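Local atomic coordinates of tetratricopeptide TPR_2 repeat protein (Thermobaculum terrenum, PDB entry 5DJS), a protein that carries tetratricopeptide repeats and a GT-B-type module of glycosyltransferase family 41, and holds uridine-5'-diphosphate in a pocket. Residues G170-C174 with H175-Y179; S305-Y308 with L309-P313. The protein carries 1 engineered substitution. All coordinates share one frame; numbering follows the deposited sequence.

Contact 1 (G170-C174 with H175-Y179)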
loop_
_atom_site.group_PDB
_atom_site.type_symbol
_atom_site.label_atom_id
_atom_site.label_comp_id
_atom_site.label_asym_id
_atom_site.label_seq_id
_atom_site.Cartn_x
_atom_site.Cartn_y
_atom_site.Cartn_z
ATOM N N GLY A 170 -8.138 -0.259 8.082
ATOM C CA GLY A 170 -8.869 -1.426 7.595
ATOM C C GLY A 170 -7.976 -2.503 7.025
ATOM O O GLY A 170 -8.465 -3.406 6.345
ATOM N N GLU A 171 -6.670 -2.419 7.281
ATOM C CA GLU A 171 -5.782 -3.536 6.980
ATOM C C GLU A 171 -4.847 -3.886 8.164
ATOM O O GLU A 171 -3.631 -4.073 8.009
ATOM C CB GLU A 171 -5.065 -3.313 5.646
ATOM C CG GLU A 171 -4.392 -1.966 5.523
ATOM C CD GLU A 171 -5.249 -0.895 4.861
ATOM O OE1 GLU A 171 -6.441 -1.129 4.563
ATOM O OE2 GLU A 171 -4.698 0.205 4.626
ATOM N N LEU A 172 -5.469 -3.983 9.343
ATOM C CA LEU A 172 -4.871 -4.566 10.537
ATOM C C LEU A 172 -4.960 -6.079 10.424
ATOM O O LEU A 172 -5.876 -6.675 10.964
ATOM C CB LEU A 172 -5.616 -4.094 11.806
ATOM C CG LEU A 172 -5.613 -2.589 12.106
ATOM C CD1 LEU A 172 -6.218 -2.328 13.472
ATOM C CD2 LEU A 172 -4.213 -2.002 12.034
ATOM N N ARG A 173 -4.016 -6.671 9.691
ATOM C CA ARG A 173 -3.947 -8.121 9.421
ATOM C C ARG A 173 -2.614 -8.427 8.730
ATOM O O ARG A 173 -1.765 -7.531 8.624
ATOM C CB ARG A 173 -5.132 -8.594 8.551
ATOM C CG ARG A 173 -5.143 -8.041 7.134
ATOM C CD ARG A 173 -6.266 -8.626 6.286
ATOM N NE ARG A 173 -6.389 -7.865 5.048
ATOM C CZ ARG A 173 -7.019 -6.699 4.918
ATOM N NH1 ARG A 173 -7.657 -6.131 5.939
ATOM N NH2 ARG A 173 -7.036 -6.105 3.736
ATOM N N CYS A 174 -2.429 -9.670 8.257
ATOM C CA CYS A 174 -1.252 -10.060 7.455
ATOM C C CYS A 174 -1.183 -9.198 6.207
ATOM O O CYS A 174 -1.745 -9.544 5.171
ATOM C CB CYS A 174 -1.300 -11.542 7.066
ATOM S SG CYS A 174 -1.050 -12.658 8.463
ATOM N N HIS A 175 -0.492 -8.069 6.342
ATOM C CA HIS A 175 -0.491 -7.009 5.354
ATOM C C HIS A 175 0.538 -5.979 5.804
ATOM O O HIS A 175 0.661 -5.730 6.996
ATOM C CB HIS A 175 -1.885 -6.366 5.280
ATOM C CG HIS A 175 -1.985 -5.255 4.288
ATOM N ND1 HIS A 175 -2.184 -5.468 2.941
ATOM C CD2 HIS A 175 -1.887 -3.919 4.443
ATOM C CE1 HIS A 175 -2.210 -4.307 2.309
ATOM N NE2 HIS A 175 -2.034 -3.349 3.201
ATOM N N PRO A 176 1.289 -5.379 4.866
ATOM C CA PRO A 176 2.283 -4.362 5.214
ATOM C C PRO A 176 1.957 -3.485 6.419
ATOM O O PRO A 176 2.798 -3.344 7.302
ATOM C CB PRO A 176 2.344 -3.527 3.939
ATOM C CG PRO A 176 2.239 -4.583 2.874
ATOM C CD PRO A 176 1.324 -5.655 3.417
ATOM N N VAL A 177 0.753 -2.913 6.446
ATOM C CA VAL A 177 0.260 -2.128 7.589
ATOM C C VAL A 177 0.432 -2.896 8.893
ATOM O O VAL A 177 1.167 -2.460 9.775
ATOM C CB VAL A 177 -1.216 -1.680 7.411
ATOM C CG1 VAL A 177 -1.825 -1.186 8.720
ATOM C CG2 VAL A 177 -1.316 -0.593 6.340
ATOM N N GLY A 178 -0.232 -4.042 8.999
ATOM C CA GLY A 178 -0.091 -4.917 10.163
ATOM C C GLY A 178 1.335 -5.367 10.492
ATOM O O GLY A 178 1.688 -5.506 11.671
ATOM N N TYR A 179 2.147 -5.599 9.459
ATOM C CA TYR A 179 3.531 -6.050 9.646
ATOM C C TYR A 179 4.387 -4.992 10.339
ATOM O O TYR A 179 5.154 -5.318 11.239
ATOM C CB TYR A 179 4.186 -6.473 8.307
ATOM C CG TYR A 179 3.578 -7.707 7.634
ATOM C CD1 TYR A 179 3.150 -8.815 8.384
ATOM C CD2 TYR A 179 3.465 -7.782 6.242
ATOM C CE1 TYR A 179 2.609 -9.939 7.774
ATOM C CE2 TYR A 179 2.921 -8.903 5.627
ATOM C CZ TYR A 179 2.496 -9.978 6.397
ATOM O OH TYR A 179 1.948 -11.093 5.798
#
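Glu-171 meets His-175 and Val-177 in a local contact round the turn that leads from strand 163-169 into helix 176-187. Leu-172 is the centre of an inverse gamma turn, closed by a weak bond from Arg-173 N to Glu-171 O. Glu-171 comes at the imidazole with its aliphatic part: CG is 3.4 Å from His-175 CD2. The carboxylate and ring planes are 65° apart. Glu-171 CG also lies 3.5 Å from Val-177 CG2, and the two side chains cross at about a right angle. The bend at chi2 (-93°) carries the carboxylate away from the imidazole, and Met-250 N and, weakly, Ser-245 OG bond to it. Next along the turn, Leu-172 CD2 approaches Val-177 CG1 at 4.2 Å. Gly-178 has no side chain, and its CA makes a CH...O contact of 3.5 Å with Arg-173 O. Arg-173 runs back along the loop, and its NH1 donates to Gly-170 O at 2.9 Å. At the far end the phenol of Tyr-179 reaches back to Cys-174, with OH 3.5 Å from CB. The Tyr-179 ring also forms a cation-pi pair with Arg-400 of the nucleotide pocket, and the Tyr-179 side chain is about 4 Å from the bound uridine-5'-diphosphate. Helix 206-214 touches Arg-173, Cys-174 and Tyr-179, while Val-177 packs on Leu-244, just beyond strand 240-243, and on Leu-268.

Contact 2 (S305-Y308 with L309-P313)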
loop_
_atom_site.group_PDB
_atom_site.type_symbol
_atom_site.label_atom_id
_atom_site.label_comp_id
_atom_site.label_asym_id
_atom_site.label_seq_id
_atom_site.Cartn_x
_atom_site.Cartn_y
_atom_site.Cartn_z
ATOM N N SER A 305 14.560 11.625 11.995
ATOM C CA SER A 305 16.008 11.531 11.707
ATOM C C SER A 305 16.523 10.079 11.616
ATOM O O SER A 305 17.705 9.820 11.792
ATOM C CB SER A 305 16.767 12.296 12.786
ATOM O OG SER A 305 16.404 11.778 14.055
ATOM N N ARG A 306 15.612 9.142 11.374
ATOM C CA ARG A 306 15.907 7.766 10.999
ATOM C C ARG A 306 14.920 7.396 9.862
ATOM O O ARG A 306 14.119 8.229 9.437
ATOM C CB ARG A 306 15.678 6.846 12.199
ATOM C CG ARG A 306 14.236 6.837 12.677
ATOM C CD ARG A 306 13.929 5.820 13.747
ATOM N NE ARG A 306 14.491 4.479 13.557
ATOM C CZ ARG A 306 14.171 3.603 12.610
ATOM N NH1 ARG A 306 13.307 3.888 11.651
ATOM N NH2 ARG A 306 14.745 2.413 12.609
ATOM N N PHE A 307 14.943 6.139 9.423
ATOM C CA PHE A 307 13.981 5.631 8.443
ATOM C C PHE A 307 12.563 5.694 9.018
ATOM O O PHE A 307 12.372 5.457 10.208
ATOM C CB PHE A 307 14.350 4.192 8.045
ATOM C CG PHE A 307 13.518 3.622 6.924
ATOM C CD1 PHE A 307 13.444 4.269 5.690
ATOM C CD2 PHE A 307 12.826 2.418 7.091
ATOM C CE1 PHE A 307 12.689 3.739 4.658
ATOM C CE2 PHE A 307 12.071 1.883 6.057
ATOM C CZ PHE A 307 12.007 2.543 4.836
ATOM N N TYR A 308 11.572 6.014 8.179
ATOM C CA TYR A 308 10.200 6.247 8.666
ATOM C C TYR A 308 9.424 5.004 9.130
ATOM O O TYR A 308 8.267 5.140 9.500
ATOM C CB TYR A 308 9.385 7.033 7.628
ATOM C CG TYR A 308 8.734 6.217 6.507
ATOM C CD1 TYR A 308 9.502 5.477 5.594
ATOM C CD2 TYR A 308 7.348 6.223 6.338
ATOM C CE1 TYR A 308 8.905 4.755 4.572
ATOM C CE2 TYR A 308 6.744 5.506 5.314
ATOM C CZ TYR A 308 7.523 4.772 4.435
ATOM O OH TYR A 308 6.919 4.066 3.419
ATOM N N LEU A 309 10.046 3.821 9.118
ATOM C CA LEU A 309 9.404 2.577 9.529
ATOM C C LEU A 309 10.355 1.732 10.377
ATOM O O LEU A 309 11.571 1.916 10.285
ATOM C CB LEU A 309 9.028 1.772 8.291
ATOM C CG LEU A 309 8.126 2.451 7.265
ATOM C CD1 LEU A 309 8.023 1.611 6.012
ATOM C CD2 LEU A 309 6.755 2.638 7.854
ATOM N N PRO A 310 9.811 0.788 11.182
ATOM C CA PRO A 310 10.660 -0.167 11.905
ATOM C C PRO A 310 11.139 -1.336 11.023
ATOM O O PRO A 310 10.320 -2.062 10.456
ATOM C CB PRO A 310 9.739 -0.670 13.029
ATOM C CG PRO A 310 8.361 -0.579 12.462
ATOM C CD PRO A 310 8.377 0.560 11.468
ATOM N N CYS A 311 12.459 -1.518 10.947
ATOM C CA CYS A 311 13.114 -2.517 10.079
ATOM C C CYS A 311 13.451 -3.884 10.723
ATOM O O CYS A 311 14.068 -4.741 10.072
ATOM C CB CYS A 311 14.389 -1.901 9.509
ATOM S SG CYS A 311 14.101 -0.403 8.547
ATOM N N ASN A 312 13.057 -4.107 11.975
ATOM C CA ASN A 312 13.324 -5.402 12.622
ATOM C C ASN A 312 12.509 -6.529 11.978
ATOM O O ASN A 312 11.311 -6.364 11.757
ATOM C CB ASN A 312 13.057 -5.337 14.137
ATOM C CG ASN A 312 11.594 -5.107 14.468
ATOM O OD1 ASN A 312 11.005 -4.134 14.020
ATOM N ND2 ASN A 312 10.999 -6.016 15.221
ATOM N N PRO A 313 13.146 -7.677 11.681
ATOM C CA PRO A 313 12.463 -8.736 10.937
ATOM C C PRO A 313 11.597 -9.616 11.823
ATOM O O PRO A 313 11.784 -9.618 13.032
ATOM C CB PRO A 313 13.623 -9.562 10.408
ATOM C CG PRO A 313 14.597 -9.517 11.534
ATOM C CD PRO A 313 14.476 -8.131 12.128
#
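Leu-309 packs over one face of the ring of its neighbour Tyr-308, the two side chains side by side and pointing the same way. Its CG sits over the centre of that face, 3.5 Å from the Tyr-308 ring centroid, in a CH-pi contact 7° off the ring normal. CD1 of Leu-309 extends the overlap and comes 3.6 Å from Tyr-308 CZ. Phe-307 packs from another direction, with CE2 3.8 Å from Leu-309 CB. Its CG is anti to the backbone N (chi1 -173°), which directs the ring toward the residues that follow. There Cys-311 SG approaches Phe-307 CD2 at 3.4 Å, an oblique sulfur-aromatic contact. Arg-306 reaches along the loop: its NH1 donates to Leu-309 O at 3.0 Å. This donor stands above the carbonyl plane, so the bond is not aimed at a lone pair. Outside the loop, Asp-500 of helix 479-521 forms a salt bridge with Arg-306 NH2 and accepts a bond from Cys-311 N. Trp-267 and Trp-430 bond to the carbonyls of Tyr-308 and Cys-311, and helix 447-454 lies against Phe-307. The contact thus combines apolar packing of Phe-307, Tyr-308, Leu-309 and Cys-311 with one arginine shared between a backbone carbonyl and a carboxylate. The charge of Arg-306 is probably balanced by Asp-500, which would tie the loop to the C-terminal helix.

Contact 1 comes first along the chain and contact 2 follows more than 120 residues later. Their centres are about 17 Å apart and their nearest atoms about 6 Å, without touching. Both follow strands of the same parallel six-stranded sheet: 163-169 is an inner strand, 300-304 an outermost one. Helix 176-187 links them. It begins in contact 1, and its Phe-180 and Pro-183 meet residues of 309-313. Leu-268 touches Val-177 of contact 1 and Leu-309 of contact 2. The loop of contact 2 then leads on to the second sheet of the GT-B fold. Contact 1 lies at the nucleotide, while contact 2 stands farther back, about 8 Å from it at the Tyr-308 side chain, and touches Cys-422 of the pocket.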